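Local coordinates for protein TRAP dicarboxylate transporter-DctP subunit (PDB 4N6D) that probably captures a small organic acid in the periplasm, as the solute-binding subunit of a TRAP transport system, at residues S105-L110 against E309-K314; Y128-P133 against L326-E331. All coordinates share one frame; numbering follows the deposited sequence. Where two conformers were deposited one is given.

In the fold
Contact 1 and contact 2 sit about 12 Å apart, centre to centre, on the same side of the protein. In sequence the segments alternate: 105-110 and 128-133 come first, 309-314 and 326-331 some two hundred residues later. Helices 294-317 and 322-337, consecutive in the chain, both come back to these earlier segments, one to the loop before helix 117-131, the other to the C-terminal end of that helix. Leu-326 of contact 2 joins the two sites by packing on Val-107, Trp-311 and Lys-312 of contact 1. Contact 1 is buried and mostly apolar, contact 2 polar and at the surface; together they fasten the last two helices to the region between strand 90-94 and the end of helix 117-131.

Contact 1: S105-L110 against E309-K314; sequences SSVFEL and EDWKEK
Ser-106 meets Trp-311 at the edge of the indole, where NE1 donates a hydrogen bond to OG over 3.0 Å. The oxygen lies almost exactly in the ring plane, though the N-H...O angle of 149° leaves the bond somewhat bent. With chi1 at 61°, OG is tucked between the backbone N and carbonyl carbon of Ser-106, a placing that lets it face NE1 and also bond to the carbonyl O of Phe-102. One hydroxyl thus satisfies the buried indole N-H and links it, through the carbonyl of Phe-102, to the loop just before.

Val-107 follows over a face of the same ring. Its CB comes within 3.4 Å of CZ2 of Trp-311, above the rim, while CG2 forms a CH-pi contact 3.9 Å from the centroid of the six-membered ring and only 15° off its normal. Further along, Leu-110 crosses the indole at about a right angle and brings CD1 to 3.6 Å from CG of Trp-311. The in-plane bond and the apolar contacts probably limit rotation of the ring. Trp-311, its CG anti to the backbone N, extends from helix 294-317 toward this segment.

Strand 90-94 lies upstream of this turn and helix 117-131 downstream. Val-107 reaches that helix at Leu-127 and touches helix 322-337 through Val-325, Leu-326 and Val-329, so the 3-10 turn is wedged among three helices, with Trp-311 representing helix 294-317.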
ATOM      1  N   SER A 105       3.747   6.213 -11.044  1.00  6.27           N
ATOM      2  CA  SER A 105       3.749   5.707  -9.673  1.00  7.77           C
ATOM      3  C   SER A 105       2.973   4.416  -9.510  1.00  7.78           C
ATOM      4  O   SER A 105       3.231   3.659  -8.573  1.00  8.52           O
ATOM      5  CB  SER A 105       3.225   6.752  -8.686  1.00  8.10           C
ATOM      6  OG  SER A 105       4.015   7.948  -8.747  1.00 12.30           O
ATOM      7  N   SER A 106       2.020   4.166 -10.405  1.00  7.30           N
ATOM      8  CA  SER A 106       1.266   2.908 -10.407  1.00  7.07           C
ATOM      9  C   SER A 106       2.154   1.657 -10.570  1.00  8.11           C
ATOM     10  O   SER A 106       1.694   0.533 -10.391  1.00  9.27           O
ATOM     11  CB  SER A 106       0.195   2.933 -11.491  1.00  9.13           C
ATOM     12  OG  SER A 106       0.755   3.078 -12.781  1.00  8.77           O
ATOM     13  N   VAL A 107       3.421   1.855 -10.928  1.00  6.96           N
ATOM     14  CA  VAL A 107       4.337   0.720 -11.031  1.00  7.23           C
ATOM     15  C   VAL A 107       4.333  -0.018  -9.706  1.00  7.85           C
ATOM     16  O   VAL A 107       4.481  -1.269  -9.652  1.00  8.82           O
ATOM     17  CB  VAL A 107       5.766   1.171 -11.421  1.00  7.47           C
ATOM     18  CG1 VAL A 107       6.418   1.961 -10.305  1.00  6.24           C
ATOM     19  CG2 VAL A 107       6.619  -0.030 -11.809  1.00 10.24           C
ATOM     20  N   PHE A 108       4.115   0.720  -8.614  1.00  7.97           N
ATOM     21  CA  PHE A 108       4.156   0.100  -7.286  1.00  8.59           C
ATOM     22  C   PHE A 108       2.933  -0.742  -6.943  1.00  7.57           C
ATOM     23  O   PHE A 108       2.873  -1.318  -5.847  1.00  9.74           O
ATOM     24  CB  PHE A 108       4.419   1.118  -6.176  1.00  8.71           C
ATOM     25  CG  PHE A 108       5.867   1.312  -5.910  1.00  6.42           C
ATOM     26  CD1 PHE A 108       6.510   0.505  -4.995  1.00 13.88           C
ATOM     27  CD2 PHE A 108       6.604   2.235  -6.621  1.00  7.65           C
ATOM     28  CE1 PHE A 108       7.859   0.638  -4.756  1.00 13.45           C
ATOM     29  CE2 PHE A 108       7.986   2.368  -6.368  1.00  9.07           C
ATOM     30  CZ  PHE A 108       8.589   1.542  -5.450  1.00 12.58           C
ATOM     31  N   GLU A 109       1.975  -0.841  -7.861  1.00  6.65           N
ATOM     32  CA  GLU A 109       0.845  -1.782  -7.719  1.00  6.37           C
ATOM     33  C   GLU A 109       1.186  -3.207  -8.188  1.00  8.38           C
ATOM     34  O   GLU A 109       0.481  -4.136  -7.883  1.00  9.28           O
ATOM     35  CB  GLU A 109      -0.355  -1.274  -8.515  1.00  9.17           C
ATOM     36  CG  GLU A 109      -0.812   0.098  -8.082  1.00  9.49           C
ATOM     37  CD  GLU A 109      -1.627   0.824  -9.140  1.00 14.35           C
ATOM     38  OE1 GLU A 109      -2.122   0.170 -10.076  1.00 16.00           O
ATOM     39  OE2 GLU A 109      -1.760   2.058  -9.028  1.00 11.88           O
ATOM     40  N   LEU A 110       2.281  -3.349  -8.919  1.00  6.98           N
ATOM     41  CA  LEU A 110       2.616  -4.590  -9.580  1.00  7.93           C
ATOM     42  C   LEU A 110       3.328  -5.535  -8.614  1.00  8.14           C
ATOM     43  O   LEU A 110       3.892  -5.106  -7.617  1.00  7.30           O
ATOM     44  CB  LEU A 110       3.584  -4.309 -10.745  1.00  7.26           C
ATOM     45  CG  LEU A 110       3.003  -3.434 -11.839  1.00 10.68           C
ATOM     46  CD1 LEU A 110       4.100  -3.018 -12.832  1.00  7.71           C
ATOM     47  CD2 LEU A 110       1.855  -4.145 -12.535  1.00 11.53           C
ATOM     48  N   GLU A 309       3.838  -6.524 -18.281  1.00  9.84           N
ATOM     49  CA  GLU A 309       3.847  -6.111 -19.688  1.00 11.22           C
ATOM     50  C   GLU A 309       2.695  -5.143 -20.004  1.00  9.19           C
ATOM     51  O   GLU A 309       2.899  -4.187 -20.752  1.00 10.65           O
ATOM     52  CB  GLU A 309       3.809  -7.331 -20.602  1.00 13.39           C
ATOM     53  CG  GLU A 309       4.980  -8.296 -20.375  1.00 11.72           C
ATOM     54  CD  GLU A 309       6.355  -7.687 -20.631  1.00 19.22           C
ATOM     55  OE1 GLU A 309       6.437  -6.715 -21.388  1.00 17.71           O
ATOM     56  OE2 GLU A 309       7.358  -8.180 -20.046  1.00 23.54           O
ATOM     57  N   ASP A 310       1.515  -5.379 -19.420  1.00  8.50           N
ATOM     58  CA  ASP A 310       0.372  -4.471 -19.545  1.00  8.21           C
ATOM     59  C   ASP A 310       0.737  -3.113 -18.997  1.00  7.92           C
ATOM     60  O   ASP A 310       0.481  -2.076 -19.616  1.00  8.14           O
ATOM     61  CB  ASP A 310      -0.823  -5.044 -18.785  1.00  8.12           C
ATOM     62  CG  ASP A 310      -2.011  -4.101 -18.734  1.00 13.96           C
ATOM     63  OD1 ASP A 310      -2.514  -3.685 -19.806  1.00 14.32           O
ATOM     64  OD2 ASP A 310      -2.442  -3.784 -17.611  1.00 13.23           O
ATOM     65  N   TRP A 311       1.358  -3.096 -17.823  1.00  8.26           N
ATOM     66  CA  TRP A 311       1.709  -1.819 -17.219  1.00  7.60           C
ATOM     67  C   TRP A 311       2.698  -1.055 -18.097  1.00  7.67           C
ATOM     68  O   TRP A 311       2.568   0.155 -18.289  1.00  8.71           O
ATOM     69  CB  TRP A 311       2.270  -2.004 -15.788  1.00  7.58           C
ATOM     70  CG  TRP A 311       2.704  -0.689 -15.221  1.00  7.37           C
ATOM     71  CD1 TRP A 311       1.926   0.211 -14.549  1.00  7.57           C
ATOM     72  CD2 TRP A 311       3.992  -0.098 -15.335  1.00  7.46           C
ATOM     73  NE1 TRP A 311       2.659   1.323 -14.239  1.00  8.28           N
ATOM     74  CE2 TRP A 311       3.938   1.158 -14.701  1.00  7.21           C
ATOM     75  CE3 TRP A 311       5.198  -0.519 -15.893  1.00  8.63           C
ATOM     76  CZ2 TRP A 311       5.038   2.006 -14.633  1.00  7.25           C
ATOM     77  CZ3 TRP A 311       6.292   0.319 -15.819  1.00  7.78           C
ATOM     78  CH2 TRP A 311       6.210   1.566 -15.195  1.00  8.74           C
ATOM     79  N   LYS A 312       3.688  -1.762 -18.627  1.00  8.04           N
ATOM     80  CA  LYS A 312       4.668  -1.127 -19.511  1.00  8.14           C
ATOM     81  C   LYS A 312       4.026  -0.511 -20.749  1.00 11.00           C
ATOM     82  O   LYS A 312       4.443   0.552 -21.177  1.00 10.14           O
ATOM     83  CB  LYS A 312       5.745  -2.128 -19.921  1.00  9.73           C
ATOM     84  CG  LYS A 312       6.735  -2.499 -18.823  1.00 11.66           C
ATOM     85  CD  LYS A 312       7.914  -3.298 -19.400  1.00 16.32           C
ATOM     86  CE  LYS A 312       7.497  -4.604 -19.977  1.00 22.39           C
ATOM     87  NZ  LYS A 312       8.710  -5.379 -20.369  1.00 13.95           N
ATOM     88  N   GLU A 313       3.052  -1.178 -21.352  1.00  8.95           N
ATOM     89  CA  GLU A 313       2.361  -0.594 -22.514  1.00 10.94           C
ATOM     90  C   GLU A 313       1.578   0.640 -22.120  1.00  8.66           C
ATOM     91  O   GLU A 313       1.528   1.633 -22.863  1.00  9.66           O
ATOM     92  CB  GLU A 313       1.424  -1.597 -23.168  1.00 13.98           C
ATOM     93  CG  GLU A 313       2.148  -2.771 -23.785  1.00 19.92           C
ATOM     94  CD  GLU A 313       2.018  -2.809 -25.289  1.00 31.48           C
ATOM     95  OE1 GLU A 313       0.877  -2.826 -25.780  1.00 29.99           O
ATOM     96  OE2 GLU A 313       3.055  -2.851 -25.975  1.00 38.70           O
ATOM     97  N   LYS A 314       0.946   0.582 -20.959  1.00  7.65           N
ATOM     98  CA  LYS A 314       0.215   1.740 -20.437  1.00  7.31           C
ATOM     99  C   LYS A 314       1.129   2.921 -20.157  1.00  8.05           C
ATOM    100  O   LYS A 314       0.764   4.071 -20.420  1.00  7.88           O
ATOM    101  CB  LYS A 314      -0.560   1.330 -19.187  1.00  8.18           C
ATOM    102  CG  LYS A 314      -1.847   0.573 -19.504  1.00  7.46           C
ATOM    103  CD  LYS A 314      -2.422  -0.206 -18.318  1.00  9.86           C
ATOM    104  CE  LYS A 314      -3.786  -0.796 -18.690  1.00  9.80           C
ATOM    105  NZ  LYS A 314      -4.347  -1.694 -17.648  1.00 10.39           N
TER

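Contact 2: Y128-P133 against L326-E331; sequences YTKYQP and LSDVEE
Tyr-131 and Lys-130, neighbours at the end of helix 117-131, converge on one carboxylate oxygen of Asp-328 on helix 322-337. The phenol donates the shorter bond, OH of Tyr-131 to OD2 of Asp-328 at 2.5 Å. It reaches the oxygen from above the carboxylate plane, 37° out of it, and the ring and carboxylate planes are turned 52° against each other. On the tyrosine side, OD2 of Asp-328 lies beside the ring edge, near its plane, and comes within 3.3 Å of CE1 of Tyr-131.

Lys-130 gets to the same atom along a stretched chain. Every torsion is close to trans, beginning with CG opposite the backbone N at chi1 178°, which carries NZ of Lys-130 to 3.1 Å from OD2 of Asp-328. This is a salt bridge whose hydrogen bond is weak; the other oxygen, OD1 of Asp-328, is more distant, at 3.6 Å from NZ of Lys-130. Lysine and aspartate side chains run at about a right angle to each other, and CE of Lys-130 passes 3.6 Å from OD2 of Asp-328.

Asp-328 presents OD2 to the two donors with its CG opposite its own carbonyl carbon. Ala-324 and Val-325, on the same helix as Asp-328, also touch Tyr-131, and Leu-104 packs on it from a loop.

Two donors on OD2 would probably stabilise the charged form of Asp-328, while Glu-331, whose OE1 is 5.2 Å from Lys-130 NZ, may add a long-range attraction. The contact is a surface salt bridge with a phenol-carboxylate hydrogen bond, joining the end of helix 117-131 to helix 322-337.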
ATOM      1  N   TYR A 128       9.475   8.591  -6.611  1.00  9.83           N
ATOM      2  CA  TYR A 128       8.778   9.846  -6.846  1.00 14.51           C
ATOM      3  C   TYR A 128       9.764  11.007  -6.868  1.00 12.51           C
ATOM      4  O   TYR A 128       9.715  11.852  -7.759  1.00 10.96           O
ATOM      5  CB  TYR A 128       7.680  10.097  -5.793  1.00 10.97           C
ATOM      6  CG  TYR A 128       7.291  11.554  -5.789  1.00 10.62           C
ATOM      7  CD1 TYR A 128       6.491  12.070  -6.797  1.00 16.85           C
ATOM      8  CD2 TYR A 128       7.817  12.420  -4.843  1.00 17.77           C
ATOM      9  CE1 TYR A 128       6.188  13.402  -6.830  1.00 16.99           C
ATOM     10  CE2 TYR A 128       7.513  13.756  -4.877  1.00 25.85           C
ATOM     11  CZ  TYR A 128       6.706  14.231  -5.864  1.00 24.44           C
ATOM     12  OH  TYR A 128       6.404  15.573  -5.891  1.00 42.81           O
ATOM     13  N   THR A 129      10.666  11.055  -5.897  1.00 11.64           N
ATOM     14  CA  THR A 129      11.594  12.165  -5.789  1.00 13.47           C
ATOM     15  C   THR A 129      12.526  12.223  -7.006  1.00 10.24           C
ATOM     16  O   THR A 129      12.910  13.308  -7.469  1.00 14.55           O
ATOM     17  CB  THR A 129      12.424  12.056  -4.513  1.00 21.39           C
ATOM     18  OG1 THR A 129      11.546  12.207  -3.387  1.00 22.21           O
ATOM     19  CG2 THR A 129      13.494  13.130  -4.490  1.00 24.33           C
ATOM     20  N   LYS A 130      12.876  11.055  -7.523  1.00 10.34           N
ATOM     21  CA  LYS A 130      13.757  10.972  -8.672  1.00  9.15           C
ATOM     22  C   LYS A 130      13.077  11.421  -9.966  1.00 12.31           C
ATOM     23  O   LYS A 130      13.674  12.134 -10.775  1.00 15.97           O
ATOM     24  CB  LYS A 130      14.294   9.549  -8.838  1.00 13.66           C
ATOM     25  CG  LYS A 130      15.181   9.396 -10.058  1.00 16.32           C
ATOM     26  CD  LYS A 130      15.711   7.992 -10.223  1.00 21.32           C
ATOM     27  CE  LYS A 130      16.740   7.960 -11.338  1.00 30.15           C
ATOM     28  NZ  LYS A 130      17.452   6.676 -11.390  1.00 36.37           N
ATOM     29  N   TYR A 131      11.836  10.981 -10.162  1.00  9.37           N
ATOM     30  CA  TYR A 131      11.164  11.163 -11.432  1.00  9.55           C
ATOM     31  C   TYR A 131      10.288  12.397 -11.510  1.00 10.29           C
ATOM     32  O   TYR A 131      10.043  12.883 -12.617  1.00 12.50           O
ATOM     33  CB  TYR A 131      10.326   9.919 -11.789  1.00 10.29           C
ATOM     34  CG  TYR A 131      11.145   8.815 -12.423  1.00 11.31           C
ATOM     35  CD1 TYR A 131      11.858   7.907 -11.637  1.00  9.96           C
ATOM     36  CD2 TYR A 131      11.248   8.694 -13.796  1.00 13.80           C
ATOM     37  CE1 TYR A 131      12.641   6.893 -12.223  1.00 10.49           C
ATOM     38  CE2 TYR A 131      12.004   7.687 -14.382  1.00 16.24           C
ATOM     39  CZ  TYR A 131      12.701   6.791 -13.590  1.00 15.81           C
ATOM     40  OH  TYR A 131      13.479   5.815 -14.181  1.00 15.95           O
ATOM     41  N   GLN A 132       9.837  12.902 -10.362  1.00 11.22           N
ATOM     42  CA  GLN A 132       8.941  14.067 -10.322  1.00 12.30           C
ATOM     43  C   GLN A 132       7.871  13.959 -11.407  1.00 12.07           C
ATOM     44  O   GLN A 132       7.727  14.843 -12.237  1.00 15.13           O
ATOM     45  CB  GLN A 132       9.748  15.350 -10.507  1.00 14.67           C
ATOM     46  CG  GLN A 132      10.768  15.597  -9.408  1.00 19.93           C
ATOM     47  CD  GLN A 132      10.121  15.942  -8.092  1.00 28.63           C
ATOM     48  OE1 GLN A 132      10.238  15.209  -7.112  1.00 31.92           O
ATOM     49  NE2 GLN A 132       9.425  17.059  -8.061  1.00 35.65           N
ATOM     50  N   PRO A 133       7.099  12.861 -11.402  1.00  9.42           N
ATOM     51  CA  PRO A 133       6.213  12.662 -12.550  1.00  9.22           C
ATOM     52  C   PRO A 133       5.088  13.696 -12.639  1.00 10.17           C
ATOM     53  O   PRO A 133       4.537  14.183 -11.635  1.00 12.36           O
ATOM     54  CB  PRO A 133       5.655  11.261 -12.319  1.00 11.91           C
ATOM     55  CG  PRO A 133       5.753  11.057 -10.886  1.00 11.93           C
ATOM     56  CD  PRO A 133       7.005  11.753 -10.442  1.00 12.62           C
ATOM     57  N   LEU A 326      11.104   0.279 -14.086  1.00  6.86           N
ATOM     58  CA  LEU A 326      11.168  -1.028 -13.426  1.00  7.08           C
ATOM     59  C   LEU A 326      12.583  -1.344 -12.953  1.00  7.35           C
ATOM     60  O   LEU A 326      12.780  -1.898 -11.890  1.00  8.85           O
ATOM     61  CB  LEU A 326      10.679  -2.145 -14.342  1.00  6.98           C
ATOM     62  CG  LEU A 326       9.166  -2.151 -14.601  1.00  6.60           C
ATOM     63  CD1 LEU A 326       8.804  -2.889 -15.870  1.00  6.70           C
ATOM     64  CD2 LEU A 326       8.427  -2.718 -13.411  1.00  8.86           C
ATOM     65  N   SER A 327      13.575  -1.007 -13.753  0.51  7.68           N
ATOM     66  CA  SER A 327      14.964  -1.189 -13.333  0.51  9.12           C
ATOM     67  C   SER A 327      15.227  -0.414 -12.054  0.51  9.18           C
ATOM     68  O   SER A 327      15.775  -0.936 -11.077  0.51 11.18           O
ATOM     69  CB  SER A 327      15.917  -0.687 -14.400  0.51  9.69           C
ATOM     70  OG  SER A 327      15.863  -1.497 -15.552  0.51  9.51           O
ATOM     71  N   ASP A 328      14.860   0.857 -12.070  1.00  9.14           N
ATOM     72  CA  ASP A 328      15.087   1.700 -10.917  1.00  9.62           C
ATOM     73  C   ASP A 328      14.370   1.197  -9.665  1.00  9.52           C
ATOM     74  O   ASP A 328      14.897   1.307  -8.559  1.00 10.28           O
ATOM     75  CB  ASP A 328      14.665   3.132 -11.217  1.00  8.55           C
ATOM     76  CG  ASP A 328      15.614   3.832 -12.158  1.00 16.75           C
ATOM     77  OD1 ASP A 328      16.722   3.296 -12.399  1.00 16.45           O
ATOM     78  OD2 ASP A 328      15.248   4.937 -12.638  1.00 13.26           O
ATOM     79  N   VAL A 329      13.185   0.622  -9.838  1.00  7.37           N
ATOM     80  CA  VAL A 329      12.417   0.106  -8.711  1.00  8.01           C
ATOM     81  C   VAL A 329      13.181  -1.058  -8.072  1.00 10.57           C
ATOM     82  O   VAL A 329      13.271  -1.134  -6.846  1.00  9.71           O
ATOM     83  CB  VAL A 329      11.007  -0.336  -9.129  1.00  9.04           C
ATOM     84  CG1 VAL A 329      10.307  -1.116  -8.021  1.00 10.66           C
ATOM     85  CG2 VAL A 329      10.178   0.904  -9.472  1.00  8.35           C
ATOM     86  N   GLU A 330      13.734  -1.947  -8.889  1.00  7.88           N
ATOM     87  CA  GLU A 330      14.472  -3.092  -8.324  1.00  8.36           C
ATOM     88  C   GLU A 330      15.721  -2.612  -7.577  1.00  8.74           C
ATOM     89  O   GLU A 330      16.106  -3.169  -6.541  1.00  9.11           O
ATOM     90  CB  GLU A 330      14.843  -4.111  -9.408  1.00  8.60           C
ATOM     91  CG  GLU A 330      15.755  -5.257  -8.942  1.00  9.23           C
ATOM     92  CD  GLU A 330      15.115  -6.247  -7.973  1.00  9.42           C
ATOM     93  OE1 GLU A 330      13.921  -6.121  -7.624  1.00  9.60           O
ATOM     94  OE2 GLU A 330      15.828  -7.191  -7.586  1.00 10.02           O
ATOM     95  N   GLU A 331      16.374  -1.597  -8.122  1.00  9.37           N
ATOM     96  CA  GLU A 331      17.545  -1.036  -7.463  1.00 10.04           C
ATOM     97  C   GLU A 331      17.145  -0.525  -6.076  1.00  9.04           C
ATOM     98  O   GLU A 331      17.858  -0.755  -5.099  1.00  9.54           O
ATOM     99  CB  GLU A 331      18.169   0.081  -8.307  1.00 10.81           C
ATOM    100  CG  GLU A 331      19.346   0.808  -7.617  1.00 11.70           C
ATOM    101  CD  GLU A 331      20.008   1.869  -8.468  1.00 20.50           C
ATOM    102  OE1 GLU A 331      19.404   2.310  -9.468  1.00 17.79           O
ATOM    103  OE2 GLU A 331      21.162   2.255  -8.143  1.00 21.52           O
TER